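Local coordinates for 4-oxalocrotonate decarboxylase NahK (Pseudomonas putida, PDB 5D2K), which catalyses the metal-assisted decarboxylation of (3E)-2-oxohex-3-enedioate to 2-oxopent-4-enoate and carbon dioxide in bacterial naphthalene degradation, at residues V142-E147 with Q259-V264. The protein carries 1 engineered substitution. Numbering follows the deposited sequence. Where two conformers were deposited one is given.
Sequences VIPTVE and QGLGSV. With MG (magnesium ion), chain C.
Pro144, a proline in the middle of a sheet strand, lays its ring between Val264 and Leu261, touching one with CB and the other with CG. Its CB lies 3.7 Å from Val264 CG2, the shortest approach between the segments, while its CG reaches 4.1 Å to Leu261 CB and 4.2 Å to Leu261 CD1, the two side chains crossing at roughly a right angle. Val264 also serves Val146: its CG1 stands anti to the backbone N (chi1 -178°), which carries that methyl to 3.8 Å from Val146 CG2 and leaves Val264 CG2 for the proline. These two valines run past each other in opposite directions. At the other end, Val142 CG2 meets Leu261 CD1 more loosely, at 4.4 Å. One sheet packs its face against another here: strand 139-149 belongs to the mixed sheet around the active site in this FAA hydrolase C-terminal fold, strand 263-268 to a separate five-stranded one, with Leu261 contributing from the turn before it. The touching parts, 142-146 and 261-264, run 28° apart in direction, and the nearest CA pair, Pro144 and Val264, is 7.0 Å apart, a spacing filled mainly by side chains. Leu261 and Gly262 both lie opposite Tyr258 in a classic beta bulge. Val142, Pro144 and Val146 point toward 259-264, Ile143 and Thr145 away; Thr145 OG1 donates to Ile143 O at 2.9 Å, from above the carbonyl plane, while also bonding Ser118. Beyond Val146, the extended side chain of Glu147 binds magnesium through OE1, alongside Glu114 and Glu116; its OE2 forms a salt bridge with Lys69.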
loop_
_atom_site.group_PDB
_atom_site.type_symbol
_atom_site.label_atom_id
_atom_site.label_comp_id
_atom_site.label_asym_id
_atom_site.label_seq_id
_atom_site.Cartn_x
_atom_site.Cartn_y
_atom_site.Cartn_z
ATOM N N VAL A 142 14.171 -1.477 -8.863
ATOM C CA VAL A 142 12.762 -1.105 -8.907
ATOM C C VAL A 142 11.925 -2.279 -9.423
ATOM O O VAL A 142 12.437 -3.115 -10.170
ATOM C CB VAL A 142 12.549 0.142 -9.783
ATOM C CG1 VAL A 142 13.550 1.233 -9.376
ATOM C CG2 VAL A 142 12.689 -0.207 -11.257
ATOM N N ILE A 143 10.661 -2.339 -8.994
ATOM C CA ILE A 143 9.757 -3.445 -9.313
ATOM C C ILE A 143 8.364 -2.954 -9.692
ATOM O O ILE A 143 7.657 -2.412 -8.845
ATOM C CB ILE A 143 9.611 -4.409 -8.116
ATOM C CG1 ILE A 143 10.961 -5.035 -7.752
ATOM C CG2 ILE A 143 8.579 -5.490 -8.408
ATOM C CD1 ILE A 143 10.897 -5.887 -6.503
ATOM N N PRO A 144 7.962 -3.146 -10.966
ATOM C CA PRO A 144 6.567 -2.850 -11.332
ATOM C C PRO A 144 5.614 -3.658 -10.459
ATOM O O PRO A 144 5.811 -4.865 -10.320
ATOM C CB PRO A 144 6.491 -3.284 -12.796
ATOM C CG PRO A 144 7.891 -3.036 -13.313
ATOM C CD PRO A 144 8.773 -3.502 -12.145
ATOM N N THR A 145 4.637 -2.996 -9.842
ATOM C CA THR A 145 3.771 -3.652 -8.865
ATOM C C THR A 145 2.342 -3.139 -8.967
ATOM O O THR A 145 2.114 -1.927 -8.959
ATOM C CB THR A 145 4.258 -3.412 -7.412
ATOM O OG1 THR A 145 5.638 -3.766 -7.288
ATOM C CG2 THR A 145 3.446 -4.233 -6.407
ATOM N N VAL A 146 1.383 -4.060 -9.041
ATOM C CA VAL A 146 -0.030 -3.715 -8.984
ATOM C C VAL A 146 -0.566 -4.060 -7.600
ATOM O O VAL A 146 -0.432 -5.207 -7.160
ATOM C CB VAL A 146 -0.838 -4.474 -10.063
ATOM C CG1 VAL A 146 -2.343 -4.182 -9.938
ATOM C CG2 VAL A 146 -0.352 -4.076 -11.448
ATOM N N GLU A 147 -1.122 -3.083 -6.887
ATOM C CA GLU A 147 -1.736 -3.390 -5.601
ATOM C C GLU A 147 -3.190 -3.759 -5.780
ATOM O O GLU A 147 -3.874 -3.191 -6.612
ATOM C CB GLU A 147 -1.653 -2.220 -4.615
ATOM C CG GLU A 147 -1.828 -2.725 -3.172
ATOM C CD GLU A 147 -1.698 -1.665 -2.083
ATOM O OE1 GLU A 147 -1.583 -0.460 -2.391
ATOM O OE2 GLU A 147 -1.732 -2.059 -0.897
ATOM N N GLN A 259 6.302 1.642 -19.054
ATOM C CA GLN A 259 7.203 2.144 -20.091
ATOM C C GLN A 259 8.622 1.586 -19.950
ATOM O O GLN A 259 9.305 1.836 -18.952
ATOM C CB GLN A 259 7.214 3.666 -20.044
ATOM C CG GLN A 259 8.060 4.309 -21.126
ATOM C CD GLN A 259 8.367 5.741 -20.807
ATOM O OE1 GLN A 259 8.187 6.184 -19.674
ATOM N NE2 GLN A 259 8.853 6.483 -21.801
ATOM N N GLY A 260 9.037 0.791 -20.940
ATOM C CA GLY A 260 10.373 0.214 -20.957
ATOM C C GLY A 260 10.636 -0.921 -19.981
ATOM O O GLY A 260 11.762 -1.423 -19.896
ATOM N N LEU A 261 9.611 -1.329 -19.239
ATOM C CA LEU A 261 9.767 -2.351 -18.204
ATOM C C LEU A 261 8.743 -3.476 -18.322
ATOM O O LEU A 261 8.456 -4.159 -17.343
ATOM C CB LEU A 261 9.659 -1.727 -16.805
ATOM C CG LEU A 261 10.726 -0.707 -16.402
ATOM C CD1 LEU A 261 10.389 -0.149 -15.018
ATOM C CD2 LEU A 261 12.112 -1.327 -16.423
ATOM N N GLY A 262 8.192 -3.679 -19.511
ATOM C CA GLY A 262 7.275 -4.795 -19.695
ATOM C C GLY A 262 5.918 -4.563 -19.053
ATOM O O GLY A 262 5.439 -3.435 -18.972
ATOM N N SER A 263 5.290 -5.637 -18.586
ATOM C CA SER A 263 3.941 -5.526 -18.056
ATOM C C SER A 263 3.712 -6.464 -16.886
ATOM O O SER A 263 4.411 -7.458 -16.737
ATOM C CB SER A 263 2.901 -5.812 -19.147
ATOM O OG SER A 263 3.055 -7.125 -19.656
ATOM N N VAL A 264 2.726 -6.113 -16.063
ATOM C CA VAL A 264 2.253 -6.933 -14.951
ATOM C C VAL A 264 0.825 -7.360 -15.249
ATOM O O VAL A 264 -0.002 -6.525 -15.616
ATOM C CB VAL A 264 2.287 -6.155 -13.611
ATOM C CG1 VAL A 264 1.825 -7.038 -12.454
ATOM C CG2 VAL A 264 3.680 -5.592 -13.352
HETATM MG MG MG C . -1.476 1.460 -3.000
HETATM O O HOH W 1 0.354 1.762 -2.038
#